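Local coordinates for protein alpha-L-rhamnosidase (Streptomyces avermitilis, PDB 3W5M) that hydrolyses terminal non-reducing alpha-L-rhamnose residues, releasing L-rhamnose from citrus flavonoid glycosides and gum arabic, and binds L-rhamnose through a calcium-dependent carbohydrate-binding module, at residues A127-A132 against W421-G426; A120-A125 against Y322-G327; P947-E952 against G976-T981. One frame throughout, in Å; residues are numbered along the deposited sequence.

Interaction 1: residues A127-A132 against W421-G426; sequences APLTEA and WRAASG
Leu129 reaches from the short helix 127-130 to the backbone of residues 423-425, and its two methyls carry the contact. CB already points at the opposite segment. CG stands anti to the carbonyl carbon (chi1 -60°), and the branch beyond it opens like a fork against residues 423-425. The prong Leu129 CD1 lies on the peptide joining Ala423 to Ala424: it is 3.6 Å from Ala424 CA and 3.7 Å from Ala423 C, and it meets the methyl of Ala423 with CD1 to CB at 3.9 Å. The other prong rests one residue further on, Leu129 CD2 being 3.9 Å from Ser425 N and 4.0 Å from Ser425 CB. The two segments share no hydrogen bond; the join is van der Waals packing of an aliphatic tip largely on main chain, with the CB atoms of Ala423 and Ser425 beside it. Ala423 faces the leucine with its CB, whereas the CB of Ala424 points away, so CD1 meets that residue at its backbone. Leu129 also touches Leu459, and its carbonyl O is bound by Asn303 ND2. Strand 422-424 runs antiparallel between strands 303-311 and 459-463 in a beta-sheet whose outermost strand on the latter side is 123-124. Helix 127-130 follows that outer strand in the chain and packs, through Leu129, against a more central strand of the same sheet.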
loop_
_atom_site.group_PDB
_atom_site.type_symbol
_atom_site.label_atom_id
_atom_site.label_comp_id
_atom_site.label_asym_id
_atom_site.label_seq_id
_atom_site.Cartn_x
_atom_site.Cartn_y
_atom_site.Cartn_z
ATOM N N ALA A 127 1.052 -27.028 -14.998
ATOM C CA ALA A 127 2.012 -27.379 -13.939
ATOM C C ALA A 127 3.507 -27.221 -14.293
ATOM O O ALA A 127 4.280 -26.755 -13.455
ATOM C CB ALA A 127 1.729 -28.779 -13.386
ATOM N N PRO A 128 3.910 -27.591 -15.526
ATOM C CA PRO A 128 5.311 -27.396 -15.912
ATOM C C PRO A 128 5.782 -25.921 -15.844
ATOM O O PRO A 128 6.986 -25.658 -15.746
ATOM C CB PRO A 128 5.346 -27.892 -17.370
ATOM C CG PRO A 128 4.203 -28.835 -17.501
ATOM C CD PRO A 128 3.156 -28.397 -16.513
ATOM N N LEU A 129 4.840 -24.976 -15.896
ATOM C CA LEU A 129 5.159 -23.541 -15.913
ATOM C C LEU A 129 4.952 -22.853 -14.546
ATOM O O LEU A 129 5.536 -21.804 -14.281
ATOM C CB LEU A 129 4.370 -22.822 -17.026
ATOM C CG LEU A 129 4.587 -23.290 -18.477
ATOM C CD1 LEU A 129 3.753 -22.435 -19.444
ATOM C CD2 LEU A 129 6.063 -23.265 -18.868
ATOM N N THR A 130 4.134 -23.451 -13.689
ATOM C CA THR A 130 3.790 -22.817 -12.419
ATOM C C THR A 130 4.370 -23.558 -11.212
ATOM O O THR A 130 4.270 -23.074 -10.081
ATOM C CB THR A 130 2.274 -22.729 -12.220
ATOM O OG1 THR A 130 1.698 -24.046 -12.276
ATOM C CG2 THR A 130 1.644 -21.835 -13.269
ATOM N N GLU A 131 4.911 -24.755 -11.426
ATOM C CA GLU A 131 5.553 -25.464 -10.326
ATOM C C GLU A 131 7.043 -25.574 -10.562
ATOM O O GLU A 131 7.484 -25.858 -11.669
ATOM C CB GLU A 131 4.956 -26.852 -10.123
ATOM C CG GLU A 131 3.890 -26.889 -9.047
ATOM C CD GLU A 131 2.553 -26.391 -9.552
ATOM O OE1 GLU A 131 1.790 -27.217 -10.107
ATOM O OE2 GLU A 131 2.260 -25.178 -9.377
ATOM N N ALA A 132 7.814 -25.358 -9.507
ATOM C CA ALA A 132 9.244 -25.611 -9.563
ATOM C C ALA A 132 9.449 -27.107 -9.753
ATOM O O ALA A 132 8.593 -27.910 -9.324
ATOM C CB ALA A 132 9.916 -25.137 -8.281
ATOM N N TRP A 421 -7.023 -21.159 -24.474
ATOM C CA TRP A 421 -5.831 -20.297 -24.352
ATOM C C TRP A 421 -4.545 -21.122 -24.247
ATOM O O TRP A 421 -4.554 -22.285 -23.825
ATOM C CB TRP A 421 -5.966 -19.368 -23.100
ATOM C CG TRP A 421 -6.942 -18.219 -23.281
ATOM C CD1 TRP A 421 -8.254 -18.291 -23.737
ATOM C CD2 TRP A 421 -6.710 -16.847 -22.967
ATOM N NE1 TRP A 421 -8.822 -17.045 -23.748
ATOM C CE2 TRP A 421 -7.895 -16.137 -23.282
ATOM C CE3 TRP A 421 -5.598 -16.135 -22.464
ATOM C CZ2 TRP A 421 -8.010 -14.759 -23.095
ATOM C CZ3 TRP A 421 -5.722 -14.767 -22.268
ATOM C CH2 TRP A 421 -6.910 -14.093 -22.588
ATOM N N ARG A 422 -3.411 -20.517 -24.607
ATOM C CA ARG A 422 -2.137 -21.215 -24.574
ATOM C C ARG A 422 -1.135 -20.413 -23.727
ATOM O O ARG A 422 -1.298 -19.221 -23.591
ATOM C CB ARG A 422 -1.646 -21.436 -26.010
ATOM C CG ARG A 422 -2.584 -22.417 -26.719
ATOM C CD ARG A 422 -2.237 -22.687 -28.160
ATOM N NE ARG A 422 -1.038 -23.503 -28.335
ATOM C CZ ARG A 422 -0.917 -24.790 -28.011
ATOM N NH1 ARG A 422 -1.916 -25.457 -27.439
ATOM N NH2 ARG A 422 0.226 -25.411 -28.259
ATOM N N ALA A 423 -0.154 -21.107 -23.177
ATOM C CA ALA A 423 0.783 -20.563 -22.193
ATOM C C ALA A 423 2.224 -20.919 -22.484
ATOM O O ALA A 423 2.522 -21.976 -23.074
ATOM C CB ALA A 423 0.381 -21.011 -20.786
ATOM N N ALA A 424 3.132 -20.031 -22.064
ATOM C CA ALA A 424 4.584 -20.238 -22.173
ATOM C C ALA A 424 5.250 -19.503 -21.028
ATOM O O ALA A 424 4.666 -18.547 -20.487
ATOM C CB ALA A 424 5.109 -19.719 -23.488
ATOM N N SER A 425 6.480 -19.901 -20.703
ATOM C CA SER A 425 7.228 -19.262 -19.604
ATOM C C SER A 425 7.596 -17.808 -19.918
ATOM O O SER A 425 7.427 -16.933 -19.069
ATOM C CB SER A 425 8.455 -20.104 -19.225
ATOM O OG SER A 425 9.173 -20.459 -20.389
ATOM N N GLY A 426 8.067 -17.531 -21.137
ATOM C CA GLY A 426 8.466 -16.152 -21.473
ATOM C C GLY A 426 9.655 -15.670 -20.631
ATOM O O GLY A 426 10.324 -16.476 -20.030
#

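Interaction 2: residues A120-A125 against Y322-G327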
loop_
_atom_site.group_PDB
_atom_site.type_symbol
_atom_site.label_atom_id
_atom_site.label_comp_id
_atom_site.label_asym_id
_atom_site.label_seq_id
_atom_site.Cartn_x
_atom_site.Cartn_y
_atom_site.Cartn_z
ATOM N N ALA A 120 -16.739 -15.671 -18.435
ATOM C CA ALA A 120 -15.335 -16.063 -18.482
ATOM C C ALA A 120 -15.033 -17.190 -17.470
ATOM O O ALA A 120 -15.752 -17.338 -16.481
ATOM C CB ALA A 120 -14.462 -14.836 -18.211
ATOM N N LYS A 121 -13.991 -17.980 -17.722
ATOM C CA LYS A 121 -13.498 -18.991 -16.771
ATOM C C LYS A 121 -12.125 -18.621 -16.226
ATOM O O LYS A 121 -11.276 -18.062 -16.953
ATOM C CB LYS A 121 -13.368 -20.371 -17.435
ATOM C CG LYS A 121 -14.504 -20.798 -18.352
ATOM C CD LYS A 121 -15.799 -21.051 -17.618
ATOM C CE LYS A 121 -16.706 -21.924 -18.487
ATOM N NZ LYS A 121 -18.145 -21.630 -18.251
ATOM N N TRP A 122 -11.890 -18.962 -14.960
ATOM C CA TRP A 122 -10.571 -18.784 -14.375
ATOM C C TRP A 122 -9.585 -19.720 -15.041
ATOM O O TRP A 122 -9.821 -20.931 -15.113
ATOM C CB TRP A 122 -10.615 -19.070 -12.889
ATOM C CG TRP A 122 -11.359 -18.045 -12.120
ATOM C CD1 TRP A 122 -12.688 -18.098 -11.704
ATOM C CD2 TRP A 122 -10.840 -16.808 -11.651
ATOM N NE1 TRP A 122 -13.003 -16.953 -11.007
ATOM C CE2 TRP A 122 -11.884 -16.155 -10.940
ATOM C CE3 TRP A 122 -9.583 -16.175 -11.759
ATOM C CZ2 TRP A 122 -11.716 -14.901 -10.357
ATOM C CZ3 TRP A 122 -9.429 -14.918 -11.173
ATOM C CH2 TRP A 122 -10.486 -14.302 -10.486
ATOM N N ILE A 123 -8.455 -19.179 -15.504
ATOM C CA ILE A 123 -7.424 -20.020 -16.092
ATOM C C ILE A 123 -6.042 -19.753 -15.493
ATOM O O ILE A 123 -5.736 -18.628 -15.057
ATOM C CB ILE A 123 -7.337 -19.884 -17.622
ATOM C CG1 ILE A 123 -7.000 -18.435 -18.025
ATOM C CG2 ILE A 123 -8.595 -20.422 -18.311
ATOM C CD1 ILE A 123 -6.772 -18.271 -19.517
ATOM N N SER A 124 -5.200 -20.785 -15.541
ATOM C CA SER A 124 -3.823 -20.751 -15.023
ATOM C C SER A 124 -2.900 -21.362 -16.064
ATOM O O SER A 124 -3.345 -22.178 -16.871
ATOM C CB SER A 124 -3.716 -21.615 -13.777
ATOM O OG SER A 124 -4.231 -20.984 -12.626
ATOM N N ALA A 125 -1.611 -21.010 -16.025
ATOM C CA ALA A 125 -0.611 -21.761 -16.792
ATOM C C ALA A 125 -0.527 -23.191 -16.215
ATOM O O ALA A 125 -0.792 -23.381 -15.022
ATOM C CB ALA A 125 0.743 -21.079 -16.710
ATOM N N TYR A 322 -13.005 -6.422 -19.324
ATOM C CA TYR A 322 -13.133 -6.599 -17.874
ATOM C C TYR A 322 -12.157 -7.708 -17.477
ATOM O O TYR A 322 -12.124 -8.786 -18.103
ATOM C CB TYR A 322 -14.588 -7.002 -17.529
ATOM C CG TYR A 322 -15.614 -6.093 -18.159
ATOM C CD1 TYR A 322 -15.975 -4.922 -17.556
ATOM C CD2 TYR A 322 -16.189 -6.402 -19.384
ATOM C CE1 TYR A 322 -16.913 -4.079 -18.110
ATOM C CE2 TYR A 322 -17.133 -5.575 -19.964
ATOM C CZ TYR A 322 -17.479 -4.410 -19.327
ATOM O OH TYR A 322 -18.399 -3.562 -19.889
ATOM N N ALA A 323 -11.338 -7.457 -16.453
ATOM C CA ALA A 323 -10.338 -8.446 -16.066
ATOM C C ALA A 323 -10.030 -8.404 -14.595
ATOM O O ALA A 323 -10.207 -7.375 -13.920
ATOM C CB ALA A 323 -9.055 -8.235 -16.871
ATOM N N THR A 324 -9.538 -9.528 -14.115
ATOM C CA THR A 324 -9.008 -9.619 -12.758
ATOM C C THR A 324 -8.056 -10.814 -12.688
ATOM O O THR A 324 -7.880 -11.548 -13.674
ATOM C CB THR A 324 -10.155 -9.695 -11.695
ATOM O OG1 THR A 324 -9.576 -9.663 -10.366
ATOM C CG2 THR A 324 -11.046 -10.943 -11.883
ATOM N N ALA A 325 -7.378 -10.988 -11.552
ATOM C CA ALA A 325 -6.494 -12.113 -11.356
ATOM C C ALA A 325 -6.509 -12.501 -9.889
ATOM O O ALA A 325 -6.712 -11.659 -9.010
ATOM C CB ALA A 325 -5.056 -11.761 -11.789
ATOM N N LEU A 326 -6.348 -13.786 -9.646
ATOM C CA LEU A 326 -5.903 -14.236 -8.329
ATOM C C LEU A 326 -4.400 -14.261 -8.421
ATOM O O LEU A 326 -3.817 -15.202 -8.963
ATOM C CB LEU A 326 -6.497 -15.592 -7.993
ATOM C CG LEU A 326 -8.029 -15.454 -7.915
ATOM C CD1 LEU A 326 -8.650 -16.831 -7.796
ATOM C CD2 LEU A 326 -8.499 -14.542 -6.758
ATOM N N GLY A 327 -3.776 -13.164 -8.002
ATOM C CA GLY A 327 -2.375 -12.900 -8.387
ATOM C C GLY A 327 -2.290 -11.486 -8.938
ATOM O O GLY A 327 -2.950 -10.578 -8.420
#
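A first torsion of -70° sets Trp122 CG beside the backbone N, and a chi2 of 97° turns the indole across the bond to CB, sending the benzo ring to residues 324-326. Leu326 turns its branch to the ring with the same kind of first torsion: Leu326 CG is 3.6 Å from Trp122 CZ3, and CD1 lies over one face. This methyl makes a CH-pi contact, with Leu326 CD1 4.0 Å from the centroid of the six-membered ring of Trp122 and 13° off the ring normal. The two side chains cross at about a right angle. The contact joins the two sheets of a beta-sandwich, probably of the jelly-roll type: strand 123-124 is the outer strand of one, while strand 316-326 belongs to the other and pairs with strands 353-360 and 398-407. Ile123 also makes a backbone hydrogen bond with Leu399 of strand 398-407. At the indole edge, near its plane, Ala325 C approaches Trp122 CZ3 at 4.0 Å. Thr324 comes in obliquely, its CG2 3.7 Å from Trp122 CH2. The threonine is divided between two tasks, since its methyl packs on the indole while OG1 hydrogen-bonds to the carbonyl O of Gln355 on strand 353-360. Leu400, on strand 398-407, also touches Trp122.

Interaction 3: residues P947-E952 against G976-T981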
loop_
_atom_site.group_PDB
_atom_site.type_symbol
_atom_site.label_atom_id
_atom_site.label_comp_id
_atom_site.label_asym_id
_atom_site.label_seq_id
_atom_site.Cartn_x
_atom_site.Cartn_y
_atom_site.Cartn_z
ATOM N N PRO A 947 -5.622 31.093 11.295
ATOM C CA PRO A 947 -4.161 31.054 11.284
ATOM C C PRO A 947 -3.639 31.609 12.608
ATOM O O PRO A 947 -4.128 32.647 13.081
ATOM C CB PRO A 947 -3.786 31.986 10.126
ATOM C CG PRO A 947 -4.984 32.858 9.907
ATOM C CD PRO A 947 -6.148 31.985 10.242
ATOM N N ARG A 948 -2.684 30.906 13.211
ATOM C CA ARG A 948 -2.069 31.372 14.431
ATOM C C ARG A 948 -0.575 31.568 14.217
ATOM O O ARG A 948 0.195 30.640 14.468
ATOM C CB ARG A 948 -2.311 30.369 15.555
ATOM C CG ARG A 948 -3.770 30.059 15.836
ATOM C CD ARG A 948 -3.856 28.722 16.519
ATOM N NE ARG A 948 -5.146 28.436 17.149
ATOM C CZ ARG A 948 -5.473 28.806 18.383
ATOM N NH1 ARG A 948 -4.626 29.518 19.111
ATOM N NH2 ARG A 948 -6.646 28.466 18.892
ATOM N N PRO A 949 -0.157 32.773 13.777
ATOM C CA PRO A 949 1.267 33.071 13.608
ATOM C C PRO A 949 2.019 32.826 14.910
ATOM O O PRO A 949 1.422 32.878 15.995
ATOM C CB PRO A 949 1.282 34.561 13.251
ATOM C CG PRO A 949 -0.094 34.854 12.754
ATOM C CD PRO A 949 -0.978 33.983 13.588
ATOM N N GLY A 950 3.311 32.526 14.795
ATOM C CA GLY A 950 4.092 32.032 15.924
ATOM C C GLY A 950 5.398 31.482 15.387
ATOM O O GLY A 950 5.620 31.477 14.159
ATOM N N GLY A 951 6.264 31.020 16.289
ATOM C CA GLY A 951 7.590 30.526 15.896
ATOM C C GLY A 951 8.242 31.431 14.869
ATOM O O GLY A 951 8.261 32.648 15.033
ATOM N N GLU A 952 8.717 30.851 13.771
ATOM C CA GLU A 952 9.457 31.599 12.773
ATOM C C GLU A 952 8.585 31.874 11.575
ATOM O O GLU A 952 9.077 32.353 10.546
ATOM C CB GLU A 952 10.695 30.817 12.304
ATOM C CG GLU A 952 11.382 29.971 13.364
ATOM C CD GLU A 952 12.536 29.127 12.815
ATOM O OE1 GLU A 952 12.941 29.310 11.642
ATOM O OE2 GLU A 952 13.036 28.268 13.570
ATOM N N GLY A 976 4.500 45.382 11.573
ATOM C CA GLY A 976 3.398 45.580 12.516
ATOM C C GLY A 976 2.057 45.094 11.986
ATOM O O GLY A 976 1.177 44.684 12.765
ATOM N N GLY A 977 1.913 45.128 10.656
ATOM C CA GLY A 977 0.657 44.807 9.965
ATOM C C GLY A 977 0.429 43.335 9.638
ATOM O O GLY A 977 1.384 42.558 9.491
ATOM N N PHE A 978 -0.850 42.971 9.525
ATOM C CA PHE A 978 -1.313 41.629 9.166
ATOM C C PHE A 978 -2.290 41.745 7.989
ATOM O O PHE A 978 -3.221 42.556 8.023
ATOM C CB PHE A 978 -1.988 40.998 10.388
ATOM C CG PHE A 978 -2.397 39.560 10.206
ATOM C CD1 PHE A 978 -1.491 38.522 10.446
ATOM C CD2 PHE A 978 -3.706 39.230 9.842
ATOM C CE1 PHE A 978 -1.879 37.188 10.307
ATOM C CE2 PHE A 978 -4.097 37.898 9.695
ATOM C CZ PHE A 978 -3.181 36.876 9.923
ATOM N N VAL A 979 -2.065 40.970 6.932
ATOM C CA VAL A 979 -3.050 40.848 5.871
ATOM C C VAL A 979 -3.373 39.355 5.654
ATOM O O VAL A 979 -2.464 38.525 5.549
ATOM C CB VAL A 979 -2.594 41.576 4.575
ATOM C CG1 VAL A 979 -1.203 41.136 4.134
ATOM C CG2 VAL A 979 -3.599 41.415 3.438
ATOM N N LEU A 980 -4.661 39.021 5.642
ATOM C CA LEU A 980 -5.114 37.685 5.258
ATOM C C LEU A 980 -6.062 37.794 4.071
ATOM O O LEU A 980 -6.990 38.613 4.083
ATOM C CB LEU A 980 -5.804 36.982 6.431
ATOM C CG LEU A 980 -6.610 35.688 6.187
ATOM C CD1 LEU A 980 -5.730 34.514 5.779
ATOM C CD2 LEU A 980 -7.331 35.346 7.470
ATOM N N THR A 981 -5.819 37.002 3.026
ATOM C CA THR A 981 -6.818 36.847 1.971
ATOM C C THR A 981 -7.274 35.386 2.009
ATOM O O THR A 981 -6.547 34.504 2.483
ATOM C CB THR A 981 -6.282 37.186 0.564
ATOM O OG1 THR A 981 -5.087 36.441 0.315
ATOM C CG2 THR A 981 -5.979 38.689 0.413
#
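Two proline rings, Pro947 and Pro949, project from an irregular loop and set their CG corners against Phe978 and Leu980 of strand 977-984. The prolines are two apart in the chain, as are the strand residues, and all four CB atoms point across the contact. Pro949 makes the closer fit, beside the phenyl ring: its CG sits 3.8 Å from Phe978 CE1, and the two side chains cross at about a right angle. Pro947 CG sits over the shallow notch between the ends of Phe978 and Leu980, capping it without sinking in. Pro947 CG lies 4.2 Å from Leu980 CD2, approached obliquely, and 4.4 Å from Phe978 CZ, where it meets the phenyl edge near the ring plane. Phe978 extends toward the loop because CG is anti to the backbone N (chi1 -174°); Leu980 does likewise at 168°. No hydrogen bond crosses this apolar interface. Trp971 of strand 965-974 touches both prolines, while Ile994 of strand 989-995 touches both strand residues. On the loop, Arg948 O accepts a hydrogen bond from Tyr871 OH of helix 867-875. The loop, a connection between strands 942-945 and 955-962 of different sheets, thus closes over the margin of the apolar core of the C-terminal beta-sandwich, on the side of helix 867-875.

Interactions 1 and 2 are neighbours, with centres 14 Å apart, because strand 123-124 runs almost directly into helix 127-130. They touch where Ile123 CD1 lies 3.7 Å from Trp421 CD2 and where Thr130 CG2 lies 3.4 Å from Ala125 O. Interaction 1 joins this passage to strand 422-424 of the same sheet, interaction 2 to strand 316-326 of the facing one; their segments alternate along the chain. Interaction 3 lies on the opposite side of the molecule, in the C-terminal domain, its centre 66 Å from that of interaction 1 and 58 Å from that of interaction 2. All three are structural packing away from the rhamnose-binding catalytic site and the calcium site of the carbohydrate-binding module.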